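Local atomic coordinates of mRNA nuclease HepT (Shewanella oneidensis MR-1, PDB entry 6M6U), a protein that cleaves mRNA as the toxin of a type VII toxin-antitoxin system, inhibiting cell growth, and is neutralized by its cognate antitoxin MntA, mostly by tri-AMPylation. Residues Thr74-Gln78 and Asn79-Thr83; Asp37-Ile40 and Leu41-Arg45; Gln105-Leu109 and Asp110-His114; Gln84-Ser87 and Asp88-Lys92. All coordinates share one frame; numbering follows the deposited sequence.

Interaction 1: residues Thr74-Gln78 and Asn79-Thr83; sequences TLLAQ and NNLIT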
loop_
_atom_site.group_PDB
_atom_site.type_symbol
_atom_site.label_atom_id
_atom_site.label_comp_id
_atom_site.label_asym_id
_atom_site.label_seq_id
_atom_site.Cartn_x
_atom_site.Cartn_y
_atom_site.Cartn_z
ATOM N N THR B 74 -2.115 38.652 -24.333
ATOM C CA THR B 74 -3.422 39.133 -23.901
ATOM C C THR B 74 -3.362 39.699 -22.488
ATOM O O THR B 74 -3.915 40.772 -22.221
ATOM C CB THR B 74 -4.453 38.007 -23.985
ATOM O OG1 THR B 74 -4.604 37.594 -25.349
ATOM C CG2 THR B 74 -5.797 38.467 -23.451
ATOM N N LEU B 75 -2.675 39.005 -21.573
ATOM C CA LEU B 75 -2.593 39.473 -20.192
ATOM C C LEU B 75 -1.829 40.789 -20.088
ATOM O O LEU B 75 -2.166 41.645 -19.262
ATOM C CB LEU B 75 -1.946 38.413 -19.300
ATOM C CG LEU B 75 -2.769 37.150 -19.011
ATOM C CD1 LEU B 75 -2.015 36.220 -18.065
ATOM C CD2 LEU B 75 -4.132 37.502 -18.426
ATOM N N LEU B 76 -0.785 40.968 -20.902
ATOM C CA LEU B 76 -0.076 42.246 -20.907
ATOM C C LEU B 76 -0.984 43.380 -21.367
ATOM O O LEU B 76 -0.885 44.508 -20.867
ATOM C CB LEU B 76 1.159 42.175 -21.802
ATOM C CG LEU B 76 2.255 41.172 -21.437
ATOM C CD1 LEU B 76 3.296 41.133 -22.542
ATOM C CD2 LEU B 76 2.900 41.539 -20.104
ATOM N N ALA B 77 -1.873 43.100 -22.326
ATOM C CA ALA B 77 -2.751 44.141 -22.851
ATOM C C ALA B 77 -3.829 44.520 -21.843
ATOM O O ALA B 77 -4.161 45.702 -21.697
ATOM C CB ALA B 77 -3.379 43.684 -24.167
ATOM N N GLN B 78 -4.393 43.532 -21.140
ATOM C CA GLN B 78 -5.398 43.827 -20.123
ATOM C C GLN B 78 -4.825 44.640 -18.970
ATOM O O GLN B 78 -5.579 45.335 -18.279
ATOM C CB GLN B 78 -6.020 42.534 -19.593
ATOM C CG GLN B 78 -6.475 41.584 -20.684
ATOM C CD GLN B 78 -7.113 40.326 -20.134
ATOM O OE1 GLN B 78 -6.432 39.459 -19.586
ATOM N NE2 GLN B 78 -8.426 40.212 -20.290
ATOM N N ASN B 79 -3.516 44.568 -18.747
ATOM C CA ASN B 79 -2.828 45.405 -17.777
ATOM C C ASN B 79 -2.290 46.694 -18.392
ATOM O O ASN B 79 -1.567 47.435 -17.716
ATOM C CB ASN B 79 -1.695 44.614 -17.122
ATOM C CG ASN B 79 -2.206 43.494 -16.234
ATOM O OD1 ASN B 79 -2.471 43.706 -15.054
ATOM N ND2 ASN B 79 -2.351 42.297 -16.798
ATOM N N ASN B 80 -2.626 46.964 -19.656
ATOM C CA ASN B 80 -2.252 48.195 -20.359
ATOM C C ASN B 80 -0.745 48.415 -20.387
ATOM O O ASN B 80 -0.274 49.554 -20.324
ATOM C CB ASN B 80 -2.955 49.418 -19.763
ATOM C CG ASN B 80 -4.387 49.541 -20.229
ATOM O OD1 ASN B 80 -5.317 49.182 -19.510
ATOM N ND2 ASN B 80 -4.571 50.035 -21.448
ATOM N N LEU B 81 0.025 47.333 -20.479
ATOM C CA LEU B 81 1.460 47.456 -20.691
ATOM C C LEU B 81 1.831 47.384 -22.164
ATOM O O LEU B 81 2.888 47.894 -22.550
ATOM C CB LEU B 81 2.208 46.386 -19.889
ATOM C CG LEU B 81 1.676 46.198 -18.458
ATOM C CD1 LEU B 81 2.481 45.144 -17.703
ATOM C CD2 LEU B 81 1.652 47.523 -17.675
ATOM N N ILE B 82 0.982 46.780 -22.992
ATOM C CA ILE B 82 1.035 46.943 -24.438
ATOM C C ILE B 82 -0.363 47.304 -24.911
ATOM O O ILE B 82 -1.364 46.977 -24.262
ATOM C CB ILE B 82 1.546 45.687 -25.183
ATOM C CG1 ILE B 82 0.657 44.475 -24.886
ATOM C CG2 ILE B 82 2.998 45.411 -24.832
ATOM C CD1 ILE B 82 1.042 43.232 -25.675
ATOM N N THR B 83 -0.430 47.993 -26.045
ATOM C CA THR B 83 -1.716 48.371 -26.606
ATOM C C THR B 83 -2.455 47.135 -27.102
ATOM O O THR B 83 -1.849 46.116 -27.443
ATOM C CB THR B 83 -1.525 49.362 -27.752
ATOM O OG1 THR B 83 -0.959 48.684 -28.877
ATOM C CG2 THR B 83 -0.591 50.485 -27.328
#
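Leu76 O accepts from Leu81 N at 3.0 Å, and Ala77 O accepts from Asn80 N at 2.8 Å. These two bonds form a Schellman motif that ends helix 69-78. Asn80 is its C-prime residue and has positive phi (57°). The Leu81 bond is fairly straight (160°). Asn80 N instead sits above the carbonyl plane of Ala77, off the lone pairs. Leu75 O takes two donors, both from Asn79. Asn79 N lies 3.3 Å and Asn79 ND2 2.6 Å from Leu75 O, and they approach it from opposite faces of its plane. Asn79 CG lies beside its own backbone N (chi1 -68°), which turns the amide back over the last turn. Leu75 O lies almost in the plane of that amide. The carbonyls of Leu75, Leu76 and Ala77 therefore find donors in the chain that leaves the helix. Thr83 OG1 accepts from Leu86 N and caps the next helix. Beyond the turn, the Ile82 side chain folds back against the helix end. Its CG1 lies 3.9 Å from Leu76 CB and also meets Ala77 CB. Leu76 itself packs on Ala54 and Ile57 of helix 33-60. Ile82 O receives a CA-H...O contact from Ala77 CA at 3.5 Å.

Interaction 2: residues Asp37-Ile40 and Leu41-Arg45; sequences DSVI and LNLQR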
loop_
_atom_site.group_PDB
_atom_site.type_symbol
_atom_site.label_atom_id
_atom_site.label_comp_id
_atom_site.label_asym_id
_atom_site.label_seq_id
_atom_site.Cartn_x
_atom_site.Cartn_y
_atom_site.Cartn_z
ATOM N N ASP B 37 13.348 28.895 -45.249
ATOM C CA ASP B 37 13.715 28.240 -43.998
ATOM C C ASP B 37 14.388 29.214 -43.035
ATOM O O ASP B 37 14.057 29.258 -41.844
ATOM C CB ASP B 37 14.639 27.056 -44.284
ATOM C CG ASP B 37 13.937 25.921 -45.012
ATOM O OD1 ASP B 37 12.687 25.913 -45.059
ATOM O OD2 ASP B 37 14.642 25.023 -45.526
ATOM N N SER B 38 15.329 30.015 -43.540
ATOM C CA SER B 38 16.089 30.903 -42.665
ATOM C C SER B 38 15.238 32.066 -42.170
ATOM O O SER B 38 15.368 32.488 -41.015
ATOM C CB SER B 38 17.332 31.417 -43.388
ATOM O OG SER B 38 18.065 32.293 -42.551
ATOM N N VAL B 39 14.374 32.610 -43.028
ATOM C CA VAL B 39 13.464 33.663 -42.585
ATOM C C VAL B 39 12.478 33.113 -41.564
ATOM O O VAL B 39 12.227 33.728 -40.519
ATOM C CB VAL B 39 12.737 34.288 -43.790
ATOM C CG1 VAL B 39 11.594 35.181 -43.319
ATOM C CG2 VAL B 39 13.718 35.076 -44.659
ATOM N N ILE B 40 11.918 31.937 -41.844
ATOM C CA ILE B 40 10.918 31.353 -40.956
ATOM C C ILE B 40 11.525 31.046 -39.590
ATOM O O ILE B 40 10.897 31.286 -38.552
ATOM C CB ILE B 40 10.300 30.104 -41.612
ATOM C CG1 ILE B 40 9.392 30.519 -42.778
ATOM C CG2 ILE B 40 9.549 29.266 -40.590
ATOM C CD1 ILE B 40 8.906 29.361 -43.625
ATOM N N LEU B 41 12.760 30.543 -39.566
ATOM C CA LEU B 41 13.385 30.198 -38.293
ATOM C C LEU B 41 13.668 31.446 -37.467
ATOM O O LEU B 41 13.437 31.467 -36.251
ATOM C CB LEU B 41 14.668 29.404 -38.524
ATOM C CG LEU B 41 15.310 28.930 -37.211
ATOM C CD1 LEU B 41 14.681 27.620 -36.745
ATOM C CD2 LEU B 41 16.810 28.777 -37.351
ATOM N N ASN B 42 14.165 32.504 -38.108
ATOM C CA ASN B 42 14.431 33.728 -37.369
ATOM C C ASN B 42 13.148 34.456 -36.978
ATOM O O ASN B 42 13.150 35.197 -35.990
ATOM C CB ASN B 42 15.358 34.635 -38.176
ATOM C CG ASN B 42 16.811 34.187 -38.109
ATOM O OD1 ASN B 42 17.456 34.283 -37.059
ATOM N ND2 ASN B 42 17.334 33.693 -39.229
ATOM N N LEU B 43 12.051 34.259 -37.715
ATOM C CA LEU B 43 10.757 34.725 -37.223
ATOM C C LEU B 43 10.370 33.989 -35.946
ATOM O O LEU B 43 9.928 34.606 -34.968
ATOM C CB LEU B 43 9.682 34.540 -38.292
ATOM C CG LEU B 43 9.545 35.684 -39.295
ATOM C CD1 LEU B 43 8.515 35.345 -40.368
ATOM C CD2 LEU B 43 9.186 36.980 -38.576
ATOM N N GLN B 44 10.534 32.663 -35.942
ATOM C CA GLN B 44 10.239 31.872 -34.751
ATOM C C GLN B 44 11.060 32.349 -33.559
ATOM O O GLN B 44 10.529 32.528 -32.457
ATOM C CB GLN B 44 10.508 30.397 -35.033
ATOM C CG GLN B 44 10.472 29.519 -33.799
ATOM C CD GLN B 44 10.635 28.058 -34.137
ATOM O OE1 GLN B 44 9.668 27.381 -34.477
ATOM N NE2 GLN B 44 11.869 27.563 -34.060
ATOM N N ARG B 45 12.361 32.562 -33.767
ATOM C CA ARG B 45 13.224 33.035 -32.688
ATOM C C ARG B 45 12.777 34.403 -32.188
ATOM O O ARG B 45 12.793 34.665 -30.978
ATOM C CB ARG B 45 14.676 33.073 -33.165
ATOM C CG ARG B 45 15.257 31.692 -33.428
ATOM C CD ARG B 45 16.580 31.751 -34.147
ATOM N NE ARG B 45 17.265 30.454 -34.072
ATOM C CZ ARG B 45 18.359 30.115 -34.765
ATOM N NH1 ARG B 45 18.902 30.987 -35.599
ATOM N NH2 ARG B 45 18.894 28.914 -34.592
#
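Asn42 folds back on Ser38, one turn earlier in the helix. Its CB lies 3.6 Å from Ser38 O and also borders Val39 O. CG stands beside the Asn42 backbone N (chi1 -78°), which brings the amide round to the same carbonyl; CG itself is 3.7 Å from Ser38 O. At the tip, ND2 donates to Ser38 O at 2.9 Å. Ser38 O lies 25° out of the amide plane, and the bond is bent (143°). Asn42 N reaches Ser38 O as well, at 3.1 Å and from the opposite face of the carbonyl, so one oxygen takes two donors. Asp37 OD2 forms a salt bridge with Arg18 of the second subunit and hydrogen-bonds to Ser38 OG and Asn42 ND2 of that subunit, so this polar face lies on a subunit interface. The backbone is regular alpha-helix, part of the long helix 33-60 of the HEPN-type helical fold. Leu41, Leu43 and Gln44 each bond to the carbonyl four residues back. Leu43 CD1 packs 4.3 Å from Val39 CG1 on another face. Further along, Leu41 CD2 lies over the centre of the Arg45 guanidinium, 3.3 Å above its plane. Gln44 CB touches Ile40 O at 3.7 Å. The amide of Gln44 bonds to Gln44 of the second subunit, and within its own chain the side chain touches Arg97, an active-site residue by similarity.

Interaction 3: residues Gln105-Leu109 and Asp110-His114; sequences QELNL and DIVVH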
loop_
_atom_site.group_PDB
_atom_site.type_symbol
_atom_site.label_atom_id
_atom_site.label_comp_id
_atom_site.label_asym_id
_atom_site.label_seq_id
_atom_site.Cartn_x
_atom_site.Cartn_y
_atom_site.Cartn_z
ATOM N N GLN B 105 3.236 23.292 -45.961
ATOM C CA GLN B 105 2.505 23.037 -47.198
ATOM C C GLN B 105 1.252 23.897 -47.300
ATOM O O GLN B 105 0.786 24.181 -48.408
ATOM C CB GLN B 105 2.150 21.554 -47.299
ATOM C CG GLN B 105 3.349 20.646 -47.535
ATOM C CD GLN B 105 3.855 20.701 -48.967
ATOM O OE1 GLN B 105 3.168 20.277 -49.898
ATOM N NE2 GLN B 105 5.061 21.229 -49.149
ATOM N N GLU B 106 0.696 24.322 -46.167
ATOM C CA GLU B 106 -0.440 25.236 -46.161
ATOM C C GLU B 106 -0.029 26.692 -45.995
ATOM O O GLU B 106 -0.898 27.571 -46.009
ATOM C CB GLU B 106 -1.427 24.854 -45.055
ATOM C CG GLU B 106 -2.231 23.604 -45.354
ATOM C CD GLU B 106 -2.643 23.519 -46.811
ATOM O OE1 GLU B 106 -2.227 22.555 -47.489
ATOM O OE2 GLU B 106 -3.372 24.420 -47.279
ATOM N N LEU B 107 1.261 26.970 -45.840
ATOM C CA LEU B 107 1.710 28.343 -45.680
ATOM C C LEU B 107 1.484 29.126 -46.962
ATOM O O LEU B 107 1.793 28.656 -48.063
ATOM C CB LEU B 107 3.189 28.385 -45.300
ATOM C CG LEU B 107 3.783 29.778 -45.079
ATOM C CD1 LEU B 107 3.054 30.496 -43.956
ATOM C CD2 LEU B 107 5.275 29.689 -44.787
ATOM N N ASN B 108 0.926 30.323 -46.818
ATOM C CA ASN B 108 0.837 31.266 -47.925
ATOM C C ASN B 108 2.075 32.150 -47.868
ATOM O O ASN B 108 2.181 33.033 -47.010
ATOM C CB ASN B 108 -0.442 32.092 -47.855
ATOM C CG ASN B 108 -0.705 32.852 -49.139
ATOM O OD1 ASN B 108 -0.286 34.000 -49.293
ATOM N ND2 ASN B 108 -1.385 32.206 -50.080
ATOM N N LEU B 109 3.011 31.907 -48.786
ATOM C CA LEU B 109 4.308 32.568 -48.732
ATOM C C LEU B 109 4.201 34.082 -48.867
ATOM O O LEU B 109 5.148 34.791 -48.511
ATOM C CB LEU B 109 5.214 32.002 -49.822
ATOM C CG LEU B 109 6.674 31.773 -49.446
ATOM C CD1 LEU B 109 6.784 31.106 -48.080
ATOM C CD2 LEU B 109 7.332 30.924 -50.513
ATOM N N ASP B 110 3.069 34.596 -49.362
ATOM C CA ASP B 110 2.926 36.036 -49.546
ATOM C C ASP B 110 2.662 36.768 -48.235
ATOM O O ASP B 110 3.029 37.943 -48.105
ATOM C CB ASP B 110 1.807 36.335 -50.543
ATOM C CG ASP B 110 2.201 36.016 -51.974
ATOM O OD1 ASP B 110 3.363 36.296 -52.348
ATOM O OD2 ASP B 110 1.354 35.492 -52.727
ATOM N N ILE B 111 2.028 36.112 -47.259
ATOM C CA ILE B 111 1.838 36.747 -45.956
ATOM C C ILE B 111 3.166 36.845 -45.217
ATOM O O ILE B 111 3.427 37.821 -44.505
ATOM C CB ILE B 111 0.781 35.998 -45.123
ATOM C CG1 ILE B 111 -0.390 35.545 -46.008
ATOM C CG2 ILE B 111 0.281 36.895 -43.997
ATOM C CD1 ILE B 111 -1.502 34.839 -45.239
ATOM N N VAL B 112 4.035 35.843 -45.388
ATOM C CA VAL B 112 5.387 35.939 -44.841
ATOM C C VAL B 112 6.119 37.127 -45.447
ATOM O O VAL B 112 6.776 37.897 -44.736
ATOM C CB VAL B 112 6.157 34.624 -45.070
ATOM C CG1 VAL B 112 7.606 34.771 -44.617
ATOM C CG2 VAL B 112 5.484 33.470 -44.332
ATOM N N VAL B 113 6.010 37.303 -46.768
ATOM C CA VAL B 113 6.641 38.449 -47.417
ATOM C C VAL B 113 6.019 39.751 -46.924
ATOM O O VAL B 113 6.728 40.722 -46.630
ATOM C CB VAL B 113 6.555 38.316 -48.950
ATOM C CG1 VAL B 113 6.625 39.684 -49.618
ATOM C CG2 VAL B 113 7.670 37.419 -49.465
ATOM N N HIS B 114 4.688 39.789 -46.814
ATOM C CA HIS B 114 4.031 40.984 -46.293
ATOM C C HIS B 114 4.478 41.277 -44.866
ATOM O O HIS B 114 4.614 42.444 -44.477
ATOM C CB HIS B 114 2.511 40.826 -46.363
ATOM C CG HIS B 114 1.759 42.106 -46.151
ATOM N ND1 HIS B 114 0.931 42.314 -45.068
ATOM C CD2 HIS B 114 1.707 43.243 -46.885
ATOM C CE1 HIS B 114 0.404 43.524 -45.143
ATOM N NE2 HIS B 114 0.859 44.108 -46.237
#
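Asn108 is the N-cap of helix 109-118, and its side chain reaches over Asp110 and Ile111. Asn108 CG points away from its own backbone N (chi1 -167°), which carries the amide forward to the start of the helix. OD1 accepts a weak, bent bond from Asp110 N at 3.4 Å. The same OD1 touches Asp110 CB. The amide and the Asp110 carboxylate are turned 61° against each other. Ile111 comes across the Asn108 side chain at about a right angle. Its CG1 lies 3.6 Å from Asn108 OD1, and its CD1 rests on Asn108 CB. Asn108 O accepts from Ile111 N at 3.1 Å, with the donor above the carbonyl plane. Val113 N closes the first full turn on Leu109 O at 3.2 Å. On the apolar side, Leu107 is also extended at its first torsion (chi1 -179°). Both of its methyls face Val112 CG2, and CD2 is the nearer at 3.8 Å. Leu107 continues onto Leu96, Ile99 and Ala100 of helix 84-102, while Val112 meets Phe29. The Asn108 side chain thus adds a weak bond at the helix start, the firmer polar links are backbone ones, and Leu107 on Val112 adds apolar contact.

Interaction 4: residues Gln84-Ser87 and Asp88-Lys92; sequences QPLS and DNLKK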
loop_
_atom_site.group_PDB
_atom_site.type_symbol
_atom_site.label_atom_id
_atom_site.label_comp_id
_atom_site.label_asym_id
_atom_site.label_seq_id
_atom_site.Cartn_x
_atom_site.Cartn_y
_atom_site.Cartn_z
ATOM N N GLN B 84 -3.784 47.227 -27.119
ATOM C CA GLN B 84 -4.580 46.163 -27.725
ATOM C C GLN B 84 -4.223 45.921 -29.188
ATOM O O GLN B 84 -4.184 44.747 -29.596
ATOM C CB GLN B 84 -6.075 46.473 -27.569
ATOM C CG GLN B 84 -6.986 45.353 -28.039
ATOM C CD GLN B 84 -6.999 44.183 -27.078
ATOM O OE1 GLN B 84 -6.631 44.322 -25.912
ATOM N NE2 GLN B 84 -7.415 43.018 -27.567
ATOM N N PRO B 85 -3.966 46.941 -30.021
ATOM C CA PRO B 85 -3.512 46.642 -31.393
ATOM C C PRO B 85 -2.199 45.873 -31.450
ATOM O O PRO B 85 -2.097 44.887 -32.193
ATOM C CB PRO B 85 -3.399 48.037 -32.037
ATOM C CG PRO B 85 -3.465 49.017 -30.906
ATOM C CD PRO B 85 -4.306 48.367 -29.868
ATOM N N LEU B 86 -1.183 46.296 -30.690
ATOM C CA LEU B 86 0.097 45.594 -30.728
ATOM C C LEU B 86 -0.039 44.174 -30.192
ATOM O O LEU B 86 0.594 43.246 -30.712
ATOM C CB LEU B 86 1.154 46.369 -29.941
ATOM C CG LEU B 86 2.537 45.713 -29.863
ATOM C CD1 LEU B 86 3.118 45.495 -31.256
ATOM C CD2 LEU B 86 3.486 46.536 -29.009
ATOM N N SER B 87 -0.864 43.987 -29.158
ATOM C CA SER B 87 -1.146 42.646 -28.658
ATOM C C SER B 87 -1.694 41.754 -29.763
ATOM O O SER B 87 -1.260 40.607 -29.927
ATOM C CB SER B 87 -2.132 42.722 -27.490
ATOM O OG SER B 87 -2.666 41.442 -27.185
ATOM N N ASP B 88 -2.647 42.270 -30.541
ATOM C CA ASP B 88 -3.286 41.459 -31.573
ATOM C C ASP B 88 -2.321 41.127 -32.705
ATOM O O ASP B 88 -2.373 40.027 -33.266
ATOM C CB ASP B 88 -4.522 42.178 -32.109
ATOM C CG ASP B 88 -5.689 42.123 -31.142
ATOM O OD1 ASP B 88 -5.470 41.796 -29.954
ATOM O OD2 ASP B 88 -6.829 42.406 -31.568
ATOM N N ASN B 89 -1.430 42.059 -33.050
ATOM C CA ASN B 89 -0.467 41.801 -34.117
ATOM C C ASN B 89 0.543 40.742 -33.699
ATOM O O ASN B 89 0.852 39.826 -34.470
ATOM C CB ASN B 89 0.242 43.095 -34.517
ATOM C CG ASN B 89 -0.599 43.959 -35.439
ATOM O OD1 ASN B 89 -1.546 43.481 -36.068
ATOM N ND2 ASN B 89 -0.247 45.237 -35.531
ATOM N N LEU B 90 1.077 40.857 -32.479
ATOM C CA LEU B 90 1.998 39.844 -31.976
ATOM C C LEU B 90 1.337 38.473 -31.941
ATOM O O LEU B 90 1.975 37.459 -32.249
ATOM C CB LEU B 90 2.501 40.229 -30.583
ATOM C CG LEU B 90 3.305 41.519 -30.462
ATOM C CD1 LEU B 90 3.687 41.738 -29.019
ATOM C CD2 LEU B 90 4.538 41.482 -31.346
ATOM N N LYS B 91 0.050 38.421 -31.585
ATOM C CA LYS B 91 -0.636 37.136 -31.510
ATOM C C LYS B 91 -0.812 36.503 -32.887
ATOM O O LYS B 91 -0.727 35.274 -33.011
ATOM C CB LYS B 91 -1.984 37.297 -30.802
ATOM C CG LYS B 91 -1.846 37.522 -29.297
ATOM C CD LYS B 91 -3.120 38.073 -28.672
ATOM C CE LYS B 91 -4.286 37.112 -28.839
ATOM N NZ LYS B 91 -5.537 37.620 -28.196
ATOM N N LYS B 92 -1.042 37.305 -33.937
ATOM C CA LYS B 92 -1.139 36.715 -35.272
ATOM C C LYS B 92 0.238 36.420 -35.863
ATOM O O LYS B 92 0.356 35.555 -36.745
ATOM C CB LYS B 92 -1.975 37.603 -36.210
ATOM C CG LYS B 92 -1.702 39.094 -36.186
ATOM C CD LYS B 92 -2.822 39.851 -36.903
ATOM C CE LYS B 92 -3.243 39.162 -38.195
ATOM N NZ LYS B 92 -2.275 39.426 -39.297
#
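Asp88 N donates to Gln84 O at 3.1 Å, and the next three backbone bonds follow the same four-residue spacing. Asn89 N reaches Pro85 O, and Lys91 N reaches Ser87 O. Leu90 N meets Leu86 O at 3.0 Å in an almost straight bond (174°). Gln84 is bent at chi2 (74°), which swings its amide toward Asp88. NE2 then stands 3.3 Å from Asp88 OD1, with the amide and carboxylate planes 82° apart. Lys91 runs back along the helix over Ser87. Its CG lies 3.2 Å from Ser87 O, and its CD is 3.7 Å from Ser87 OG. A bend at chi3 turns the end of the chain off toward helix 69-78, where NZ bonds to Thr74 OG1. On the buried face, Leu86 CD1 packs on Leu90 CG at 4.1 Å. Leu90 CG also sits close to Leu86 O. These two leucines face helix 120-131, where Leu86 touches Gln125 and Leu90 touches Phe126; Leu90 also meets Phe73 of helix 69-78. Leu86 N bonds to Thr83 OG1, so the segment is the capped first part of helix 84-102, the helix whose far end carries most of the RX(4)HXY motif of HEPN ribonucleases, from Arg97 to His102.

How the interactions relate
All four interactions lie in one all-helical HepT fold. The chain order is interaction 2, 1, 4, 3. Interactions 1 and 4 are neighbours, with centres about 10 Å apart. They join the end of helix 69-78 to the start of helix 84-102, and Ala77 CB packs 3.7 Å from Ser87 CB. Interactions 2 and 3 also touch, with centres 13 Å apart, and Ile40 CD1 meets Leu107 CD2 at 3.8 Å. Interactions 1 and 2 lie on opposite sides of the chain's centre, 26 Å between centres. Helix 84-102 starts in interaction 4 and carries Arg97 and His102 at its other end; the RX(4)HXY motif ends just before interaction 3. Interaction 2 adds the subunit interface beside that motif.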